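Local coordinates for protein pyocin S5 (Pseudomonas aeruginosa PAO1, PDB 6THK) that probably kills bacteria related to its producer as a channel-forming bacteriocin that enters the cell and depolarises the cytoplasmic membrane, at residues M216-E221 / Q293-K298; D392-Q397 / F459-A464; H107-D112 / S178-V183; E138-I143 / D163-A168. The protein carries 1 engineered substitution. One frame throughout, in Å; residues are numbered along the deposited sequence.

Contact 1 of 4, residues M216-E221 / Q293-K298. With ZN (zinc ion), chain G.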
loop_
_atom_site.group_PDB
_atom_site.type_symbol
_atom_site.label_atom_id
_atom_site.label_comp_id
_atom_site.label_asym_id
_atom_site.label_seq_id
_atom_site.Cartn_x
_atom_site.Cartn_y
_atom_site.Cartn_z
ATOM N N MET A 216 5.006 2.706 7.583
ATOM C CA MET A 216 4.757 1.442 8.223
ATOM C C MET A 216 3.310 1.290 8.551
ATOM O O MET A 216 2.790 0.209 8.513
ATOM C CB MET A 216 5.590 1.332 9.478
ATOM C CG MET A 216 6.917 2.061 9.376
ATOM S SD MET A 216 7.956 1.378 8.093
ATOM C CE MET A 216 8.954 2.786 7.661
ATOM N N LYS A 217 2.654 2.378 8.886
ATOM C CA LYS A 217 1.242 2.285 9.203
ATOM C C LYS A 217 0.382 1.865 8.022
ATOM O O LYS A 217 -0.502 1.031 8.167
ATOM C CB LYS A 217 0.748 3.620 9.762
ATOM C CG LYS A 217 -0.749 3.683 9.999
ATOM C CD LYS A 217 -1.135 3.004 11.301
ATOM C CE LYS A 217 -2.614 2.669 11.327
ATOM N NZ LYS A 217 -3.074 2.359 12.704
ATOM N N VAL A 218 0.657 2.419 6.848
ATOM C CA VAL A 218 -0.127 2.086 5.665
ATOM C C VAL A 218 -0.003 0.607 5.330
ATOM O O VAL A 218 -0.980 -0.048 5.007
ATOM C CB VAL A 218 0.295 2.931 4.450
ATOM C CG1 VAL A 218 -0.410 2.446 3.200
ATOM C CG2 VAL A 218 -0.010 4.396 4.694
ATOM N N GLN A 219 1.212 0.090 5.423
ATOM C CA GLN A 219 1.499 -1.333 5.183
ATOM C C GLN A 219 0.665 -2.234 6.090
ATOM O O GLN A 219 0.003 -3.144 5.587
ATOM C CB GLN A 219 3.005 -1.668 5.286
ATOM C CG GLN A 219 3.352 -3.151 5.011
ATOM C CD GLN A 219 2.875 -3.617 3.646
ATOM O OE1 GLN A 219 1.894 -4.355 3.526
ATOM N NE2 GLN A 219 3.522 -3.132 2.596
ATOM N N SER A 220 0.637 -1.918 7.407
ATOM C CA SER A 220 -0.125 -2.624 8.443
ATOM C C SER A 220 -1.625 -2.545 8.169
ATOM O O SER A 220 -2.332 -3.541 8.313
ATOM C CB SER A 220 0.195 -2.063 9.823
ATOM O OG SER A 220 1.585 -1.811 9.964
ATOM N N GLU A 221 -2.105 -1.384 7.726
ATOM C CA GLU A 221 -3.513 -1.230 7.383
ATOM C C GLU A 221 -3.887 -2.106 6.193
ATOM O O GLU A 221 -4.946 -2.739 6.222
ATOM C CB GLU A 221 -3.816 0.216 7.054
ATOM C CG GLU A 221 -4.311 1.002 8.235
ATOM C CD GLU A 221 -4.332 2.461 7.863
ATOM O OE1 GLU A 221 -5.181 2.849 7.030
ATOM O OE2 GLU A 221 -3.476 3.214 8.376
ATOM N N GLN A 293 -1.169 6.229 -3.186
ATOM C CA GLN A 293 -1.111 6.566 -4.608
ATOM C C GLN A 293 0.253 6.241 -5.202
ATOM O O GLN A 293 0.317 5.699 -6.309
ATOM C CB GLN A 293 -1.510 8.021 -4.837
ATOM C CG GLN A 293 -3.013 8.191 -5.034
ATOM C CD GLN A 293 -3.510 9.622 -4.912
ATOM O OE1 GLN A 293 -4.647 9.935 -5.290
ATOM N NE2 GLN A 293 -2.694 10.521 -4.354
ATOM N N ALA A 294 1.337 6.499 -4.435
ATOM C CA ALA A 294 2.727 6.194 -4.811
ATOM C C ALA A 294 2.898 4.691 -4.998
ATOM O O ALA A 294 3.578 4.279 -5.936
ATOM C CB ALA A 294 3.696 6.696 -3.743
ATOM N N ARG A 295 2.256 3.883 -4.104
ATOM C CA ARG A 295 2.224 2.414 -4.098
ATOM C C ARG A 295 1.496 1.904 -5.343
ATOM O O ARG A 295 1.993 0.992 -6.007
ATOM C CB ARG A 295 1.484 1.941 -2.848
ATOM C CG ARG A 295 1.563 0.448 -2.544
ATOM C CD ARG A 295 1.008 0.170 -1.159
ATOM N NE ARG A 295 1.498 1.134 -0.164
ATOM C CZ ARG A 295 2.357 0.847 0.806
ATOM N NH1 ARG A 295 2.811 -0.394 0.958
ATOM N NH2 ARG A 295 2.751 1.793 1.650
ATOM N N LEU A 296 0.328 2.517 -5.663
ATOM C CA LEU A 296 -0.496 2.185 -6.825
ATOM C C LEU A 296 0.260 2.353 -8.141
ATOM O O LEU A 296 0.155 1.484 -9.003
ATOM C CB LEU A 296 -1.804 2.999 -6.812
ATOM C CG LEU A 296 -2.891 2.640 -7.838
ATOM C CD1 LEU A 296 -3.234 1.162 -7.821
ATOM C CD2 LEU A 296 -4.137 3.460 -7.604
ATOM N N VAL A 297 1.057 3.434 -8.274
ATOM C CA VAL A 297 1.882 3.716 -9.460
ATOM C C VAL A 297 2.875 2.556 -9.694
ATOM O O VAL A 297 2.984 2.061 -10.828
ATOM C CB VAL A 297 2.591 5.098 -9.359
ATOM C CG1 VAL A 297 3.723 5.231 -10.376
ATOM C CG2 VAL A 297 1.595 6.242 -9.519
ATOM N N LYS A 298 3.576 2.126 -8.613
ATOM C CA LYS A 298 4.538 1.020 -8.662
ATOM C C LYS A 298 3.819 -0.274 -9.061
ATOM O O LYS A 298 4.354 -1.027 -9.864
ATOM C CB LYS A 298 5.268 0.818 -7.311
ATOM C CG LYS A 298 5.793 2.073 -6.611
ATOM C CD LYS A 298 7.165 2.573 -7.094
ATOM C CE LYS A 298 7.108 3.973 -7.701
ATOM N NZ LYS A 298 6.542 5.001 -6.766
HETATM ZN ZN ZN G . -4.153 5.245 9.317
#
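Val218 and Arg295 form the close part of this contact: the CG1 methyl of Val218 lies 3.6 Å from NH2 of Arg295, approaching the guanidinium obliquely. They run alongside one another in opposite senses, and CG1 also lies near NE and CZ of the arginine. Arg295 suits the place because the backbones stand well apart, the nearest CA atoms being those of Gln219 and Arg295 at 10.0 Å. Its CG starts anti to the backbone N (chi1 -170°), carrying the chain across the gap before a bend at chi3 (-45°) turns the guanidinium. The short, branched Val218 is buried, touching Ser291 and Leu292 as well, while the Arg295 side chain also touches Leu222 and Val248.

On the looser, exposed side, Gln219 brings its amide end to the guanidinium edge, the two flat groups being turned 74° apart. A polar, flexible residue is at home there beside solvent. The whole interface between the two segments buries just 124 Å².

One turn on, helix 214-227 offers its other side to a metal. OE2 of Glu221 binds the zinc ion at 2.3 Å, Glu288 of helix 272-338 supplies a second carboxylate, and OE1 of Glu221 makes a salt bridge with Lys255 of helix 237-267, which probably offsets some of the gathered negative charge. What results is a site in which acidic side chains from two helices share a zinc ion, set where helices 214-227, 237-267 and 272-338 come together as an elongated helical bundle.

Contact 2 of 4, residues D392-Q397 / F459-A464; sequences DSLDKQ and FATATA
Ala464 and Asp395 meet through backbone atoms and their CB carbons. The N-H of Asp395 points at the carbonyl O of Ala464 in a weak hydrogen bond, N to O 3.4 Å, though nearly straight at 163°. In return the CB methyl of Ala464 sits 3.4 Å from the carbonyl O of Asp395, and a small side chain suits this spot because the CA atoms of the pair are only 5.4 Å apart.

The backbone puts CB of Asp395 3.6 Å from the carbonyl O of Ala464. From there CG stands anti to the backbone N (chi1 -178°), which sends the carboxylate to helix 396-409, where OD1 accepts from the backbone N of Met398 and caps the helix. Aspartate is a classic N-cap residue, its short carboxylate reaching an N-H of the first turn.

Beside this pair the contact is apolar and slack: CD1 of Leu394 comes to 4.3 Å from CG2 of Thr461. With chi1 at -59°, Thr461 sets this methyl anti to its own N and leaves OG1 to donate to the carbonyl O of Ile457 and to pair with Tyr423 OH, so the buried hydroxyl is satisfied. Thr463 OG1 links to helix 396-409 through a hydrogen bond with Ser402 OG.

The loop leading into the N-cap of helix 396-409 thus leans on helix 451-464, most of which falls in a predicted membrane-spanning stretch. This is consistent with the buried hydrophobic hairpin of colicin pore-forming domains, which amphipathic helices surround in the soluble form.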
loop_
_atom_site.group_PDB
_atom_site.type_symbol
_atom_site.label_atom_id
_atom_site.label_comp_id
_atom_site.label_asym_id
_atom_site.label_seq_id
_atom_site.Cartn_x
_atom_site.Cartn_y
_atom_site.Cartn_z
ATOM N N ASP A 392 28.112 -24.297 -53.682
ATOM C CA ASP A 392 28.773 -23.013 -53.851
ATOM C C ASP A 392 27.722 -21.936 -53.898
ATOM O O ASP A 392 27.943 -20.861 -53.408
ATOM C CB ASP A 392 29.584 -22.969 -55.154
ATOM C CG ASP A 392 31.051 -23.306 -54.963
ATOM O OD1 ASP A 392 31.419 -23.725 -53.858
ATOM O OD2 ASP A 392 31.843 -23.170 -55.923
ATOM N N SER A 393 26.581 -22.228 -54.497
ATOM C CA SER A 393 25.489 -21.274 -54.623
ATOM C C SER A 393 24.654 -21.114 -53.354
ATOM O O SER A 393 23.706 -20.348 -53.325
ATOM C CB SER A 393 24.570 -21.703 -55.767
ATOM O OG SER A 393 23.305 -21.086 -55.682
ATOM N N LEU A 394 25.004 -21.879 -52.338
ATOM C CA LEU A 394 24.329 -21.895 -51.031
ATOM C C LEU A 394 24.146 -20.541 -50.385
ATOM O O LEU A 394 25.100 -19.786 -50.192
ATOM C CB LEU A 394 25.013 -22.849 -50.038
ATOM C CG LEU A 394 24.125 -23.389 -48.920
ATOM C CD1 LEU A 394 24.403 -24.849 -48.683
ATOM C CD2 LEU A 394 24.260 -22.554 -47.642
ATOM N N ASP A 395 22.904 -20.300 -49.976
ATOM C CA ASP A 395 22.427 -19.096 -49.317
ATOM C C ASP A 395 22.545 -19.302 -47.797
ATOM O O ASP A 395 21.782 -20.092 -47.243
ATOM C CB ASP A 395 20.971 -18.874 -49.736
ATOM C CG ASP A 395 20.373 -17.628 -49.152
ATOM O OD1 ASP A 395 20.088 -17.628 -47.947
ATOM O OD2 ASP A 395 20.228 -16.636 -49.896
ATOM N N LYS A 396 23.467 -18.571 -47.128
ATOM C CA LYS A 396 23.772 -18.690 -45.685
ATOM C C LYS A 396 22.669 -18.203 -44.734
ATOM O O LYS A 396 22.510 -18.784 -43.656
ATOM C CB LYS A 396 25.089 -17.972 -45.349
ATOM N N GLN A 397 21.930 -17.143 -45.131
ATOM C CA GLN A 397 20.850 -16.520 -44.355
ATOM C C GLN A 397 19.625 -17.445 -44.168
ATOM O O GLN A 397 19.233 -17.660 -43.015
ATOM C CB GLN A 397 20.412 -15.216 -45.025
ATOM N N PHE A 459 18.637 -31.017 -43.475
ATOM C CA PHE A 459 17.367 -30.453 -43.913
ATOM C C PHE A 459 17.496 -28.952 -44.263
ATOM O O PHE A 459 16.960 -28.541 -45.295
ATOM C CB PHE A 459 16.271 -30.707 -42.854
ATOM C CG PHE A 459 15.833 -32.153 -42.623
ATOM C CD1 PHE A 459 16.471 -33.209 -43.269
ATOM C CD2 PHE A 459 14.787 -32.452 -41.752
ATOM C CE1 PHE A 459 16.050 -34.536 -43.072
ATOM C CE2 PHE A 459 14.374 -33.772 -41.554
ATOM C CZ PHE A 459 15.002 -34.804 -42.223
ATOM N N ALA A 460 18.224 -28.140 -43.428
ATOM C CA ALA A 460 18.439 -26.688 -43.677
ATOM C C ALA A 460 19.113 -26.465 -45.043
ATOM O O ALA A 460 18.772 -25.517 -45.759
ATOM C CB ALA A 460 19.275 -26.060 -42.563
ATOM N N THR A 461 20.009 -27.397 -45.425
ATOM C CA THR A 461 20.698 -27.428 -46.718
ATOM C C THR A 461 19.702 -27.565 -47.894
ATOM O O THR A 461 19.803 -26.803 -48.842
ATOM C CB THR A 461 21.753 -28.536 -46.704
ATOM O OG1 THR A 461 22.659 -28.263 -45.638
ATOM C CG2 THR A 461 22.529 -28.616 -47.998
ATOM N N ALA A 462 18.742 -28.515 -47.832
ATOM C CA ALA A 462 17.735 -28.736 -48.879
ATOM C C ALA A 462 16.857 -27.515 -49.129
ATOM O O ALA A 462 16.326 -27.380 -50.220
ATOM C CB ALA A 462 16.855 -29.915 -48.505
ATOM N N THR A 463 16.692 -26.632 -48.114
ATOM C CA THR A 463 15.837 -25.434 -48.192
ATOM C C THR A 463 16.543 -24.161 -48.709
ATOM O O THR A 463 15.872 -23.197 -49.091
ATOM C CB THR A 463 15.188 -25.127 -46.820
ATOM O OG1 THR A 463 16.202 -24.611 -45.958
ATOM C CG2 THR A 463 14.467 -26.329 -46.195
ATOM N N ALA A 464 17.880 -24.133 -48.666
ATOM C CA ALA A 464 18.659 -22.956 -49.054
ATOM C C ALA A 464 19.539 -23.162 -50.289
ATOM O O ALA A 464 20.194 -22.215 -50.729
ATOM C CB ALA A 464 19.525 -22.534 -47.877
#

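Contact 3 of 4, residues H107-D112 / S178-V183; sequences HKMESD and SEAVKV
Met109 reaches from helix 95-121 to the backbone of helix 157-212, and its long, unbranched chain can be followed atom by atom. CB starts beside Val181, 3.9 Å from CG2. CG and SD carry the chain onward, roughly along helix 157-212, without coming within contact distance of residues 178-183. A bend at chi3 (66°) then turns the CE methyl inward. There CE settles 3.4 Å from the carbonyl O of Ala180 and 3.6 Å from its CB, and also meets CG2 of Val181 at 3.9 Å. The small CB of Ala180 leaves the Met109 methyl room to reach the helix backbone, and the flexible thioether can shape itself to the surface.

The branched Val181 fills the other side of the interface. Its CG2 faces Met109, and its CG1 receives CG of Glu110 at 4.3 Å. Glu110 uses its aliphatic part here, while its OE1 makes a salt bridge with Arg185 further along the partner helix.

The local axes of 107-112 and 178-183 run roughly antiparallel, at 151°, and approach to 9.8 Å. Leu106 and Leu113 flank Val181 from helix 95-121, and helix 42-87 closes the third side, placing Val75 on Met109 and Ile71 on Ala180.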
loop_
_atom_site.group_PDB
_atom_site.type_symbol
_atom_site.label_atom_id
_atom_site.label_comp_id
_atom_site.label_asym_id
_atom_site.label_seq_id
_atom_site.Cartn_x
_atom_site.Cartn_y
_atom_site.Cartn_z
ATOM N N HIS A 107 -20.128 25.920 42.965
ATOM C CA HIS A 107 -21.549 25.598 42.859
ATOM C C HIS A 107 -22.283 25.809 44.186
ATOM O O HIS A 107 -23.422 26.292 44.194
ATOM C CB HIS A 107 -21.776 24.194 42.288
ATOM C CG HIS A 107 -23.070 24.076 41.538
ATOM N ND1 HIS A 107 -23.336 24.870 40.423
ATOM C CD2 HIS A 107 -24.144 23.285 41.774
ATOM C CE1 HIS A 107 -24.554 24.535 40.025
ATOM N NE2 HIS A 107 -25.074 23.579 40.800
ATOM N N LYS A 108 -21.598 25.503 45.308
ATOM C CA LYS A 108 -22.114 25.691 46.670
ATOM C C LYS A 108 -22.200 27.193 47.001
ATOM O O LYS A 108 -23.183 27.628 47.602
ATOM C CB LYS A 108 -21.257 24.914 47.702
ATOM C CG LYS A 108 -21.582 25.155 49.187
ATOM C CD LYS A 108 -23.020 24.795 49.581
ATOM C CE LYS A 108 -23.362 25.270 50.970
ATOM N NZ LYS A 108 -24.819 25.157 51.244
ATOM N N MET A 109 -21.178 27.971 46.592
ATOM C CA MET A 109 -21.092 29.419 46.785
ATOM C C MET A 109 -22.162 30.154 46.003
ATOM O O MET A 109 -22.722 31.114 46.529
ATOM C CB MET A 109 -19.725 29.929 46.358
ATOM C CG MET A 109 -18.722 29.916 47.473
ATOM S SD MET A 109 -17.028 29.996 46.869
ATOM C CE MET A 109 -17.000 31.579 46.161
ATOM N N GLU A 110 -22.430 29.726 44.755
ATOM C CA GLU A 110 -23.453 30.294 43.875
ATOM C C GLU A 110 -24.873 30.061 44.433
ATOM O O GLU A 110 -25.748 30.901 44.221
ATOM C CB GLU A 110 -23.376 29.670 42.466
ATOM C CG GLU A 110 -22.329 30.246 41.528
ATOM C CD GLU A 110 -22.162 29.508 40.212
ATOM O OE1 GLU A 110 -21.523 30.075 39.301
ATOM O OE2 GLU A 110 -22.638 28.357 40.089
ATOM N N SER A 111 -25.117 28.890 45.073
ATOM C CA SER A 111 -26.429 28.552 45.626
ATOM C C SER A 111 -26.728 29.345 46.888
ATOM O O SER A 111 -27.866 29.788 47.060
ATOM C CB SER A 111 -26.597 27.051 45.831
ATOM O OG SER A 111 -25.425 26.483 46.386
ATOM N N ASP A 112 -25.688 29.582 47.728
ATOM C CA ASP A 112 -25.752 30.410 48.932
ATOM C C ASP A 112 -25.965 31.849 48.495
ATOM O O ASP A 112 -26.800 32.534 49.096
ATOM C CB ASP A 112 -24.459 30.312 49.761
ATOM C CG ASP A 112 -24.195 28.950 50.373
ATOM O OD1 ASP A 112 -25.106 28.093 50.333
ATOM O OD2 ASP A 112 -23.074 28.738 50.881
ATOM N N SER A 178 -20.671 37.657 46.359
ATOM C CA SER A 178 -20.596 38.056 44.951
ATOM C C SER A 178 -19.159 38.246 44.515
ATOM O O SER A 178 -18.809 37.825 43.415
ATOM C CB SER A 178 -21.398 39.320 44.683
ATOM O OG SER A 178 -22.748 39.002 44.399
ATOM N N GLU A 179 -18.322 38.841 45.385
ATOM C CA GLU A 179 -16.905 39.057 45.114
ATOM C C GLU A 179 -16.138 37.724 45.141
ATOM O O GLU A 179 -15.312 37.476 44.263
ATOM C CB GLU A 179 -16.310 40.048 46.131
ATOM C CG GLU A 179 -15.155 40.877 45.581
ATOM C CD GLU A 179 -15.509 41.920 44.532
ATOM O OE1 GLU A 179 -16.634 42.470 44.578
ATOM O OE2 GLU A 179 -14.648 42.195 43.664
ATOM N N ALA A 180 -16.442 36.859 46.129
ATOM C CA ALA A 180 -15.797 35.554 46.292
ATOM C C ALA A 180 -16.001 34.665 45.060
ATOM O O ALA A 180 -15.074 33.965 44.658
ATOM C CB ALA A 180 -16.319 34.864 47.542
ATOM N N VAL A 181 -17.216 34.710 44.476
ATOM C CA VAL A 181 -17.649 33.971 43.283
ATOM C C VAL A 181 -16.896 34.490 42.036
ATOM O O VAL A 181 -16.407 33.671 41.257
ATOM C CB VAL A 181 -19.207 34.017 43.119
ATOM C CG1 VAL A 181 -19.649 33.595 41.722
ATOM C CG2 VAL A 181 -19.912 33.169 44.176
ATOM N N LYS A 182 -16.800 35.838 41.856
ATOM C CA LYS A 182 -16.108 36.478 40.726
ATOM C C LYS A 182 -14.647 36.051 40.670
ATOM O O LYS A 182 -14.151 35.715 39.594
ATOM C CB LYS A 182 -16.203 38.009 40.811
ATOM C CG LYS A 182 -17.538 38.571 40.339
ATOM C CD LYS A 182 -17.743 40.022 40.786
ATOM C CE LYS A 182 -18.988 40.638 40.190
ATOM N NZ LYS A 182 -20.234 40.037 40.742
ATOM N N VAL A 183 -13.974 36.029 41.835
ATOM C CA VAL A 183 -12.581 35.615 41.974
ATOM C C VAL A 183 -12.428 34.111 41.685
ATOM O O VAL A 183 -11.583 33.769 40.864
ATOM C CB VAL A 183 -11.969 36.045 43.334
ATOM C CG1 VAL A 183 -10.562 35.477 43.525
ATOM C CG2 VAL A 183 -11.950 37.567 43.463
#

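Contact 4 of 4, residues E138-I143 / D163-A168; sequences EAWVKI and DELERA
Trp140 and Glu164 bury the most surface here, 79 and 72 Å² respectively. The glutamate lays its aliphatic part over one face of the indole: CB stands 3.7 Å from the centroid of the five-membered ring, 24° off the ring normal, a CH-pi contact. CG follows across the same ring, 3.7 Å from CD1. A wide, flat tryptophan suits the spot, since it spans the gap between helices whose local axes are 12.1 Å apart. At the indole's edge, CH2 meets the CD2 methyl of Leu165 at 3.8 Å.

Here helices 42-87, 133-145 and 157-212 pack together, the local axes of the latter two making 119°, with the loop carrying Pro124 and Ile126 alongside. From helix 42-87, Ile53 lies against Trp140, and Val57 and Ile60 against Leu165.

Ile143 adds its CD1 methyl, 3.7 Å from OE1 of Glu164. Because the Glu164 chain bends at chi2 (-48°), its carboxylate turns toward Arg167, while OE1 stays beside the pyrrole part of the indole, 3.5 Å from NE1 of Trp140. Arg167 grips it side-on, with NE and NH2 both donating to OE1, at 3.0 and 2.9 Å. The oxygen lies in the guanidinium plane, and the buried charges thereby pair, while NH1 of Arg167 donates to the carbonyl O atoms of Phe120 and Pro124.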
loop_
_atom_site.group_PDB
_atom_site.type_symbol
_atom_site.label_atom_id
_atom_site.label_comp_id
_atom_site.label_asym_id
_atom_site.label_seq_id
_atom_site.Cartn_x
_atom_site.Cartn_y
_atom_site.Cartn_z
ATOM N N GLU A 138 -37.062 55.702 58.869
ATOM C CA GLU A 138 -38.167 56.166 58.028
ATOM C C GLU A 138 -38.405 55.223 56.875
ATOM O O GLU A 138 -39.554 55.042 56.454
ATOM C CB GLU A 138 -37.953 57.619 57.550
ATOM C CG GLU A 138 -37.888 58.654 58.675
ATOM C CD GLU A 138 -39.149 58.956 59.474
ATOM O OE1 GLU A 138 -40.214 58.358 59.192
ATOM O OE2 GLU A 138 -39.064 59.799 60.396
ATOM N N ALA A 139 -37.340 54.597 56.405
ATOM C CA ALA A 139 -37.455 53.631 55.346
ATOM C C ALA A 139 -38.177 52.431 55.922
ATOM O O ALA A 139 -39.077 51.893 55.301
ATOM C CB ALA A 139 -36.087 53.240 54.836
ATOM N N TRP A 140 -37.779 52.011 57.114
ATOM C CA TRP A 140 -38.410 50.870 57.765
ATOM C C TRP A 140 -39.876 51.140 58.081
ATOM O O TRP A 140 -40.719 50.270 57.935
ATOM C CB TRP A 140 -37.659 50.466 59.030
ATOM C CG TRP A 140 -36.369 49.787 58.759
ATOM C CD1 TRP A 140 -35.857 49.479 57.545
ATOM C CD2 TRP A 140 -35.419 49.331 59.722
ATOM N NE1 TRP A 140 -34.645 48.862 57.684
ATOM C CE2 TRP A 140 -34.352 48.760 59.015
ATOM C CE3 TRP A 140 -35.365 49.354 61.112
ATOM C CZ2 TRP A 140 -33.248 48.218 59.648
ATOM C CZ3 TRP A 140 -34.268 48.815 61.738
ATOM C CH2 TRP A 140 -33.225 48.254 61.007
ATOM N N VAL A 141 -40.178 52.358 58.510
ATOM C CA VAL A 141 -41.546 52.729 58.832
ATOM C C VAL A 141 -42.427 52.633 57.600
ATOM O O VAL A 141 -43.537 52.127 57.669
ATOM C CB VAL A 141 -41.625 54.156 59.375
ATOM C CG1 VAL A 141 -43.040 54.686 59.243
ATOM C CG2 VAL A 141 -41.162 54.201 60.817
ATOM N N LYS A 142 -41.902 53.081 56.467
ATOM C CA LYS A 142 -42.634 53.043 55.212
ATOM C C LYS A 142 -42.949 51.602 54.841
ATOM O O LYS A 142 -44.017 51.317 54.324
ATOM C CB LYS A 142 -41.844 53.723 54.098
ATOM N N ILE A 143 -42.009 50.696 55.072
ATOM C CA ILE A 143 -42.252 49.295 54.777
ATOM C C ILE A 143 -43.377 48.771 55.652
ATOM O O ILE A 143 -44.274 48.090 55.180
ATOM C CB ILE A 143 -41.006 48.431 55.042
ATOM C CG1 ILE A 143 -39.890 48.798 54.069
ATOM C CG2 ILE A 143 -41.334 46.958 54.909
ATOM C CD1 ILE A 143 -38.546 48.191 54.418
ATOM N N ASP A 163 -36.661 41.495 61.358
ATOM C CA ASP A 163 -36.671 41.007 59.979
ATOM C C ASP A 163 -35.785 41.843 59.061
ATOM O O ASP A 163 -35.101 41.286 58.186
ATOM C CB ASP A 163 -38.115 40.934 59.448
ATOM C CG ASP A 163 -38.959 39.875 60.153
ATOM O OD1 ASP A 163 -38.376 39.015 60.847
ATOM O OD2 ASP A 163 -40.200 39.875 59.965
ATOM N N GLU A 164 -35.777 43.179 59.288
ATOM C CA GLU A 164 -34.996 44.148 58.530
ATOM C C GLU A 164 -33.507 44.054 58.829
ATOM O O GLU A 164 -32.699 44.288 57.934
ATOM C CB GLU A 164 -35.538 45.564 58.719
ATOM C CG GLU A 164 -36.711 45.871 57.803
ATOM C CD GLU A 164 -36.517 45.504 56.347
ATOM O OE1 GLU A 164 -35.684 46.147 55.673
ATOM O OE2 GLU A 164 -37.172 44.546 55.884
ATOM N N LEU A 165 -33.150 43.678 60.076
ATOM C CA LEU A 165 -31.768 43.462 60.487
ATOM C C LEU A 165 -31.257 42.135 59.915
ATOM O O LEU A 165 -30.075 42.028 59.587
ATOM C CB LEU A 165 -31.623 43.504 62.009
ATOM C CG LEU A 165 -31.821 44.877 62.654
ATOM C CD1 LEU A 165 -32.043 44.757 64.139
ATOM C CD2 LEU A 165 -30.656 45.819 62.357
ATOM N N GLU A 166 -32.154 41.134 59.754
ATOM C CA GLU A 166 -31.791 39.852 59.136
ATOM C C GLU A 166 -31.474 40.111 57.656
ATOM O O GLU A 166 -30.479 39.600 57.145
ATOM C CB GLU A 166 -32.923 38.823 59.280
ATOM C CG GLU A 166 -32.445 37.378 59.187
ATOM C CD GLU A 166 -33.487 36.333 58.824
ATOM O OE1 GLU A 166 -33.100 35.303 58.222
ATOM O OE2 GLU A 166 -34.683 36.532 59.142
ATOM N N ARG A 167 -32.288 40.967 57.003
ATOM C CA ARG A 167 -32.128 41.393 55.613
ATOM C C ARG A 167 -30.845 42.229 55.421
ATOM O O ARG A 167 -30.241 42.167 54.342
ATOM C CB ARG A 167 -33.374 42.154 55.139
ATOM C CG ARG A 167 -33.536 42.179 53.625
ATOM C CD ARG A 167 -34.848 42.770 53.180
ATOM N NE ARG A 167 -34.920 44.204 53.456
ATOM C CZ ARG A 167 -34.582 45.150 52.588
ATOM N NH1 ARG A 167 -34.136 44.827 51.380
ATOM N NH2 ARG A 167 -34.686 46.428 52.921
ATOM N N ALA A 168 -30.410 42.974 56.475
ATOM C CA ALA A 168 -29.165 43.761 56.465
ATOM C C ALA A 168 -27.955 42.814 56.447
ATOM O O ALA A 168 -26.976 43.091 55.762
ATOM C CB ALA A 168 -29.098 44.673 57.680
#

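In the fold
The four contacts are strung along a very elongated chain, with a radius of gyration of 59 Å. Contact 1 lies almost at the middle, its centre 2 Å from that of the chain, and is the one whose segments themselves hold a zinc ligand. Contacts 3 and 4 share helix 157-212 on one side, with centres 26 Å and nearest atoms about 11 Å apart; both segments of contact 4 fall between those of contact 3 along the chain. In contact 4, Trp140 is about 14 Å from another zinc ion. Contact 2, in the pore-forming domain, lies beyond the chain's centre, about 125 Å from contact 4 between nearest atoms. No two of the contacts touch.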